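Local structure of uncharacterized protein (Staphylococcus aureus subsp. aureus Mu50, 4QPV) at residues T142-L145 and K146-S150; D185-R189 and Y190-L194; D198-S201 and F202-G205. The protein is of unknown function but belongs to the DUF1672 family, whose unique fold is built on a kinked-helix-beta-beta-beta repeat. All blocks are in the same frame, centred on the assembly; numbering follows the deposited sequence.

Contact 1: T142-L145 and K146-S150; sequences TEVL and KEYKS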
loop_
_atom_site.group_PDB
_atom_site.type_symbol
_atom_site.label_atom_id
_atom_site.label_comp_id
_atom_site.label_asym_id
_atom_site.label_seq_id
_atom_site.Cartn_x
_atom_site.Cartn_y
_atom_site.Cartn_z
ATOM N N THR A 142 3.823 -5.576 -13.020
ATOM C CA THR A 142 3.645 -4.125 -13.211
ATOM C C THR A 142 3.785 -3.765 -14.696
ATOM O O THR A 142 2.927 -3.070 -15.252
ATOM C CB THR A 142 4.630 -3.329 -12.361
ATOM O OG1 THR A 142 4.481 -3.744 -11.001
ATOM C CG2 THR A 142 4.400 -1.811 -12.484
ATOM N N GLU A 143 4.829 -4.293 -15.334
ATOM C CA GLU A 143 5.100 -4.088 -16.748
ATOM C C GLU A 143 3.911 -4.594 -17.622
ATOM O O GLU A 143 3.470 -3.882 -18.524
ATOM C CB GLU A 143 6.404 -4.805 -17.118
ATOM C CG GLU A 143 6.790 -4.639 -18.576
ATOM C CD GLU A 143 7.133 -3.226 -19.017
ATOM O OE1 GLU A 143 7.406 -2.361 -18.153
ATOM O OE2 GLU A 143 7.158 -2.998 -20.245
ATOM N N VAL A 144 3.377 -5.796 -17.322
ATOM C CA VAL A 144 2.253 -6.377 -18.081
ATOM C C VAL A 144 0.994 -5.493 -17.930
ATOM O O VAL A 144 0.270 -5.287 -18.902
ATOM C CB VAL A 144 1.980 -7.863 -17.693
ATOM C CG1 VAL A 144 0.707 -8.395 -18.366
ATOM C CG2 VAL A 144 3.178 -8.757 -18.040
ATOM N N LEU A 145 0.769 -4.918 -16.746
ATOM C CA LEU A 145 -0.397 -4.060 -16.527
ATOM C C LEU A 145 -0.269 -2.755 -17.341
ATOM O O LEU A 145 -1.261 -2.285 -17.890
ATOM C CB LEU A 145 -0.608 -3.798 -15.029
ATOM C CG LEU A 145 -1.200 -5.024 -14.292
ATOM C CD1 LEU A 145 -0.934 -4.954 -12.818
ATOM C CD2 LEU A 145 -2.717 -5.169 -14.580
ATOM N N LYS A 146 0.961 -2.247 -17.509
ATOM C CA LYS A 146 1.243 -1.071 -18.354
ATOM C C LYS A 146 1.009 -1.421 -19.828
ATOM O O LYS A 146 0.441 -0.624 -20.569
ATOM C CB LYS A 146 2.696 -0.608 -18.154
ATOM C CG LYS A 146 2.936 0.124 -16.826
ATOM C CD LYS A 146 4.447 0.310 -16.652
ATOM C CE LYS A 146 4.788 0.964 -15.332
ATOM N NZ LYS A 146 6.267 1.191 -15.241
ATOM N N GLU A 147 1.442 -2.631 -20.231
ATOM C CA GLU A 147 1.320 -3.158 -21.599
ATOM C C GLU A 147 -0.127 -3.218 -22.074
ATOM O O GLU A 147 -0.394 -2.952 -23.245
ATOM C CB GLU A 147 1.895 -4.584 -21.703
ATOM C CG GLU A 147 3.408 -4.758 -21.657
ATOM C CD GLU A 147 3.845 -6.200 -21.854
ATOM O OE1 GLU A 147 3.109 -6.949 -22.538
ATOM O OE2 GLU A 147 4.915 -6.585 -21.328
ATOM N N TYR A 148 -1.062 -3.581 -21.186
ATOM C CA TYR A 148 -2.449 -3.773 -21.609
ATOM C C TYR A 148 -3.460 -2.682 -21.272
ATOM O O TYR A 148 -4.664 -2.881 -21.550
ATOM C CB TYR A 148 -2.930 -5.132 -21.073
ATOM C CG TYR A 148 -2.301 -6.292 -21.815
ATOM C CD1 TYR A 148 -2.744 -6.659 -23.086
ATOM C CD2 TYR A 148 -1.220 -6.986 -21.278
ATOM C CE1 TYR A 148 -2.141 -7.702 -23.789
ATOM C CE2 TYR A 148 -0.607 -8.030 -21.977
ATOM C CZ TYR A 148 -1.087 -8.400 -23.221
ATOM O OH TYR A 148 -0.511 -9.456 -23.892
ATOM N N LYS A 149 -2.994 -1.517 -20.737
ATOM C CA LYS A 149 -3.924 -0.459 -20.371
ATOM C C LYS A 149 -4.722 0.046 -21.599
ATOM O O LYS A 149 -5.903 0.357 -21.433
ATOM C CB LYS A 149 -3.240 0.676 -19.576
ATOM C CG LYS A 149 -2.173 1.489 -20.282
ATOM C CD LYS A 149 -1.428 2.367 -19.271
ATOM C CE LYS A 149 -1.835 3.824 -19.290
ATOM N NZ LYS A 149 -1.230 4.555 -20.440
ATOM N N SER A 150 -4.127 0.098 -22.804
ATOM C CA SER A 150 -4.870 0.534 -23.985
ATOM C C SER A 150 -5.902 -0.510 -24.437
ATOM O O SER A 150 -7.073 -0.161 -24.644
ATOM C CB SER A 150 -3.919 0.878 -25.134
ATOM O OG SER A 150 -4.687 1.177 -26.284
HETATM O O HOH W 1 7.144 -1.440 -15.684
HETATM O O HOH W 2 6.753 -4.694 -22.277
#

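Contact 2: D185-R189 and Y190-L194; sequences DEYKR and YFQPL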
loop_
_atom_site.group_PDB
_atom_site.type_symbol
_atom_site.label_atom_id
_atom_site.label_comp_id
_atom_site.label_asym_id
_atom_site.label_seq_id
_atom_site.Cartn_x
_atom_site.Cartn_y
_atom_site.Cartn_z
ATOM N N ASP A 185 6.851 -7.661 18.569
ATOM C CA ASP A 185 7.819 -8.621 19.114
ATOM C C ASP A 185 8.141 -9.672 18.061
ATOM O O ASP A 185 9.313 -9.979 17.850
ATOM C CB ASP A 185 7.310 -9.287 20.408
ATOM C CG ASP A 185 7.432 -8.427 21.654
ATOM O OD1 ASP A 185 8.141 -7.396 21.601
ATOM O OD2 ASP A 185 6.833 -8.793 22.689
ATOM N N GLU A 186 7.101 -10.173 17.358
ATOM C CA GLU A 186 7.256 -11.159 16.290
ATOM C C GLU A 186 8.046 -10.551 15.125
ATOM O O GLU A 186 8.923 -11.230 14.581
ATOM C CB GLU A 186 5.896 -11.690 15.821
ATOM C CG GLU A 186 5.320 -12.732 16.765
ATOM C CD GLU A 186 3.846 -13.069 16.623
ATOM O OE1 GLU A 186 3.079 -12.249 16.067
ATOM O OE2 GLU A 186 3.449 -14.140 17.132
ATOM N N TYR A 187 7.801 -9.254 14.803
ATOM C CA TYR A 187 8.551 -8.543 13.766
ATOM C C TYR A 187 10.038 -8.480 14.142
ATOM O O TYR A 187 10.899 -8.786 13.315
ATOM C CB TYR A 187 7.999 -7.116 13.533
ATOM C CG TYR A 187 8.842 -6.322 12.555
ATOM C CD1 TYR A 187 8.632 -6.425 11.180
ATOM C CD2 TYR A 187 9.890 -5.515 12.998
ATOM C CE1 TYR A 187 9.432 -5.737 10.271
ATOM C CE2 TYR A 187 10.709 -4.836 12.097
ATOM C CZ TYR A 187 10.463 -4.936 10.734
ATOM O OH TYR A 187 11.244 -4.263 9.828
ATOM N N LYS A 188 10.335 -8.068 15.387
ATOM C CA LYS A 188 11.709 -7.948 15.878
ATOM C C LYS A 188 12.448 -9.288 15.841
ATOM O O LYS A 188 13.594 -9.337 15.413
ATOM C CB LYS A 188 11.734 -7.366 17.309
ATOM C CG LYS A 188 11.283 -5.908 17.400
ATOM C CD LYS A 188 12.384 -4.930 17.020
ATOM C CE LYS A 188 11.977 -3.496 17.235
ATOM N NZ LYS A 188 12.790 -2.570 16.408
ATOM N N ARG A 189 11.776 -10.369 16.232
ATOM C CA ARG A 189 12.366 -11.704 16.292
ATOM C C ARG A 189 12.545 -12.363 14.909
ATOM O O ARG A 189 13.588 -12.966 14.663
ATOM C CB ARG A 189 11.502 -12.608 17.190
ATOM C CG ARG A 189 12.031 -14.029 17.364
ATOM C CD ARG A 189 11.117 -14.857 18.233
ATOM N NE ARG A 189 11.548 -16.254 18.278
ATOM C CZ ARG A 189 10.870 -17.225 18.880
ATOM N NH1 ARG A 189 9.717 -16.965 19.484
ATOM N NH2 ARG A 189 11.332 -18.469 18.868
ATOM N N TYR A 190 11.537 -12.284 14.036
ATOM C CA TYR A 190 11.587 -13.019 12.777
ATOM C C TYR A 190 11.905 -12.207 11.519
ATOM O O TYR A 190 12.408 -12.791 10.551
ATOM C CB TYR A 190 10.246 -13.731 12.556
ATOM C CG TYR A 190 9.929 -14.799 13.584
ATOM C CD1 TYR A 190 10.518 -16.059 13.515
ATOM C CD2 TYR A 190 9.001 -14.566 14.594
ATOM C CE1 TYR A 190 10.230 -17.043 14.459
ATOM C CE2 TYR A 190 8.695 -15.550 15.537
ATOM C CZ TYR A 190 9.309 -16.789 15.461
ATOM O OH TYR A 190 8.998 -17.765 16.381
ATOM N N PHE A 191 11.587 -10.898 11.489
ATOM C CA PHE A 191 11.741 -10.174 10.228
ATOM C C PHE A 191 12.806 -9.065 10.214
ATOM O O PHE A 191 13.530 -8.964 9.227
ATOM C CB PHE A 191 10.383 -9.612 9.805
ATOM C CG PHE A 191 9.359 -10.701 9.577
ATOM C CD1 PHE A 191 9.322 -11.408 8.375
ATOM C CD2 PHE A 191 8.413 -11.007 10.551
ATOM C CE1 PHE A 191 8.371 -12.416 8.161
ATOM C CE2 PHE A 191 7.458 -12.010 10.332
ATOM C CZ PHE A 191 7.448 -12.713 9.140
ATOM N N GLN A 192 12.914 -8.239 11.262
ATOM C CA GLN A 192 13.937 -7.182 11.264
ATOM C C GLN A 192 15.364 -7.744 10.977
ATOM O O GLN A 192 16.060 -7.125 10.156
ATOM C CB GLN A 192 13.936 -6.384 12.577
ATOM C CG GLN A 192 14.695 -5.066 12.447
ATOM C CD GLN A 192 14.442 -4.100 13.573
ATOM O OE1 GLN A 192 13.307 -3.916 14.029
ATOM N NE2 GLN A 192 15.483 -3.379 13.979
ATOM N N PRO A 193 15.807 -8.918 11.541
ATOM C CA PRO A 193 17.164 -9.408 11.225
ATOM C C PRO A 193 17.393 -9.746 9.744
ATOM O O PRO A 193 18.545 -9.905 9.350
ATOM C CB PRO A 193 17.304 -10.674 12.086
ATOM C CG PRO A 193 16.310 -10.518 13.173
ATOM C CD PRO A 193 15.157 -9.800 12.537
ATOM N N LEU A 194 16.327 -9.847 8.928
ATOM C CA LEU A 194 16.464 -10.202 7.516
ATOM C C LEU A 194 16.806 -9.017 6.607
ATOM O O LEU A 194 17.276 -9.251 5.490
ATOM C CB LEU A 194 15.175 -10.870 6.983
ATOM C CG LEU A 194 14.680 -12.136 7.674
ATOM C CD1 LEU A 194 13.398 -12.637 7.021
ATOM C CD2 LEU A 194 15.749 -13.230 7.689
#

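Contact 3: D198-S201 and F202-G205; sequences DDKS and FRDG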
loop_
_atom_site.group_PDB
_atom_site.type_symbol
_atom_site.label_atom_id
_atom_site.label_comp_id
_atom_site.label_asym_id
_atom_site.label_seq_id
_atom_site.Cartn_x
_atom_site.Cartn_y
_atom_site.Cartn_z
ATOM N N ASP A 198 21.595 -10.685 2.113
ATOM C CA ASP A 198 21.606 -10.682 0.648
ATOM C C ASP A 198 20.266 -11.259 0.185
ATOM O O ASP A 198 19.563 -11.856 1.001
ATOM C CB ASP A 198 22.816 -11.452 0.074
ATOM C CG ASP A 198 22.962 -12.889 0.536
ATOM O OD1 ASP A 198 22.097 -13.715 0.192
ATOM O OD2 ASP A 198 23.978 -13.200 1.186
ATOM N N ASP A 199 19.904 -11.082 -1.093
ATOM C CA ASP A 199 18.606 -11.522 -1.605
ATOM C C ASP A 199 18.331 -13.012 -1.423
ATOM O O ASP A 199 17.207 -13.356 -1.036
ATOM C CB ASP A 199 18.418 -11.138 -3.075
ATOM C CG ASP A 199 17.882 -9.728 -3.271
ATOM O OD1 ASP A 199 17.365 -9.137 -2.290
ATOM O OD2 ASP A 199 17.953 -9.226 -4.403
ATOM N N LYS A 200 19.329 -13.885 -1.677
ATOM C CA LYS A 200 19.157 -15.333 -1.514
ATOM C C LYS A 200 18.867 -15.663 -0.049
ATOM O O LYS A 200 17.886 -16.366 0.219
ATOM C CB LYS A 200 20.374 -16.115 -2.045
ATOM C CG LYS A 200 20.286 -16.333 -3.550
ATOM C CD LYS A 200 21.317 -17.323 -4.078
ATOM C CE LYS A 200 21.136 -17.552 -5.560
ATOM N NZ LYS A 200 22.251 -18.342 -6.139
ATOM N N SER A 201 19.685 -15.113 0.885
ATOM C CA SER A 201 19.522 -15.303 2.329
ATOM C C SER A 201 18.191 -14.705 2.799
ATOM O O SER A 201 17.548 -15.267 3.683
ATOM C CB SER A 201 20.687 -14.677 3.090
ATOM O OG SER A 201 20.493 -14.721 4.495
ATOM N N PHE A 202 17.777 -13.567 2.199
ATOM C CA PHE A 202 16.518 -12.901 2.547
ATOM C C PHE A 202 15.337 -13.799 2.220
ATOM O O PHE A 202 14.452 -13.977 3.057
ATOM C CB PHE A 202 16.370 -11.550 1.825
ATOM C CG PHE A 202 15.059 -10.851 2.128
ATOM C CD1 PHE A 202 14.924 -10.051 3.258
ATOM C CD2 PHE A 202 13.950 -11.026 1.303
ATOM C CE1 PHE A 202 13.710 -9.419 3.545
ATOM C CE2 PHE A 202 12.730 -10.414 1.603
ATOM C CZ PHE A 202 12.623 -9.593 2.709
ATOM N N ARG A 203 15.320 -14.349 0.998
ATOM C CA ARG A 203 14.246 -15.211 0.516
ATOM C C ARG A 203 14.169 -16.496 1.346
ATOM O O ARG A 203 13.062 -16.900 1.700
ATOM C CB ARG A 203 14.394 -15.510 -0.984
ATOM C CG ARG A 203 14.079 -14.284 -1.869
ATOM C CD ARG A 203 13.999 -14.629 -3.357
ATOM N NE ARG A 203 15.263 -15.177 -3.864
ATOM C CZ ARG A 203 16.211 -14.465 -4.469
ATOM N NH1 ARG A 203 16.043 -13.162 -4.680
ATOM N NH2 ARG A 203 17.327 -15.051 -4.881
ATOM N N ASP A 204 15.334 -17.083 1.718
ATOM C CA ASP A 204 15.417 -18.267 2.585
ATOM C C ASP A 204 14.834 -17.941 3.975
ATOM O O ASP A 204 14.064 -18.730 4.525
ATOM C CB ASP A 204 16.890 -18.745 2.723
ATOM C CG ASP A 204 17.433 -19.576 1.566
ATOM O OD1 ASP A 204 16.737 -19.693 0.533
ATOM O OD2 ASP A 204 18.559 -20.101 1.693
ATOM N N GLY A 205 15.187 -16.769 4.493
ATOM C CA GLY A 205 14.720 -16.267 5.785
ATOM C C GLY A 205 13.212 -16.097 5.850
ATOM O O GLY A 205 12.589 -16.460 6.855
HETATM O O HOH W 3 17.579 -11.066 -6.532
#

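Contact 1: T142-L145 and K146-S150
Thr142 and Lys146 meet one turn apart in the last stretch of helix 135-147, where i-to-i+4 backbone bonds and side-chain pairs run to the helix's C-terminal end. The two side chains run alongside each other in the same direction, Thr142 CG2 lying 4.0 Å from Lys146 CE, and between their backbones Lys146 N donates to Thr142 O. The threonine hydroxyl turns back up the helix to Leu138 O. Glu143 comes next and works through water in two directions. Its CG is anti to the backbone N (chi1 -179°) and the chain then bends at chi2. One water gives a hydrogen to Glu143 OE1 at 2.6 Å and accepts from Lys146 NZ, joining opposite charges that do not touch directly. In the conformer modelled here, though Glu147 has a second, the two glutamate chains cross and a water donates to both Glu143 OE2 and Glu147 OE2, which probably eases the repulsion between them. Val144, by contrast, is buried: its CG1 rests 3.8 Å from Tyr148 CD2, the two side chains lying side by side and pointing the same way, while Leu248 and Val247 of helix 234-249 touch Val144 and Tyr148 respectively. Leu145 faces inward onto Phe244 of that helix and Tyr175 of strand 175-178, and its carbonyl oxygen accepts from Tyr154 OH. Helical backbone angles are first lost at Tyr148, whose hydroxyl pairs with Lys251 NZ. Val144 O accepts from Tyr148 N at 3.1 Å and also sits at the edge of the tyrosine ring, 3.3 Å from Tyr148 CD2.

Contact 2: D185-R189 and Y190-L194
Tyr187 O gathers the end of helix 184-190 by accepting from two successive amides: Phe191 N and Gln192 N, each 2.9 Å from Tyr187 O, arrive from opposite faces of its carbonyl plane. The second, i-to-i+5 bond is the straighter, with an N-H...O angle of 168°, and marks where the regular helical pattern gives way. Gln192 N also lies over one face of the Tyr187 ring, and Gln192 CB packs 3.6 Å from Tyr187 CE2. From there the glutamine chain runs extended, bringing Gln192 OE1 to Lys188 NZ at 2.8 Å; the ammonium donates onto a lone pair of OE1, in the plane of the glutamine amide carbonyl. A bend at chi2 (-81°) folds the lysine alongside its partner, and Asn62 O takes a further bond from the same NZ.

On the outer side, Arg189 stretches along Tyr190. Its CD makes a CH-pi contact 4.1 Å from the Tyr190 ring centroid, and the guanidinium, inclined 23° to the ring, lies with one face over Tyr190 OH.

Farther out, Tyr187 is held by Phe63, whose carbonyl accepts from Tyr187 OH and whose ring meets it edge-to-face. The buried Phe191 wedges between helix 116-133, at Leu126 and Phe129, and helix 199-212, at Met206 and Ser209.

Contact 3: D198-S201 and F202-G205
Arg203 folds back over the preceding turn at the start of helix 199-212. Its CB lies 3.5 Å from Asp199 O, and CG stays close to the same oxygen. A bend at chi3 (-61°) then swings the guanidinium over the backbone, so that Asp199 O sits beneath the centre of one face, 3.7 Å from the plane; that carbonyl's hydrogen bond comes instead from Arg203 N. At the tip the two nitrogens part: NH2 rests 3.5 Å from Lys200 CG, while NH1 lies against Asp199 CB and donates at 3.2 Å to a water at the guanidinium edge. This water gives a hydrogen to Asp199 OD2, bridging opposite charges too far apart for a salt bridge.

Asp198 is the N-cap of this turn. Its OD1 accepts from Ser201 N at 2.9 Å, with an N-H...O angle of 168°, on the syn side but 33° out of the carboxylate plane, and its carbonyl oxygen receives Phe202 N at 2.7 Å. Asp204 OD1 forms a salt bridge with Arg207 NH1.

Arg132, at the end of helix 116-133, ties this first turn to that helix twice over, by a salt bridge to Asp199 OD1 and a cation-pi contact with the buried Phe202 ring.

How the contacts relate
The three contacts follow one another along the chain and together illustrate how short local contacts punctuate helices. Contact 1 closes helix 135-147, beside helix 234-249 and strand 175-178, and stands apart: its centre is about 35 Å from that of contact 2 and about 29 Å from that of contact 3. Contact 2 ends helix 184-190 and contact 3 begins helix 199-212, so the two meet across the short connection between these helices, part of which belongs to contact 2; their centres are about 14 Å apart. They touch where Leu194 packs on Phe202 and Gly205, and both lean on helix 116-133. This packing probably helps hold the two successive helices in their mutual arrangement.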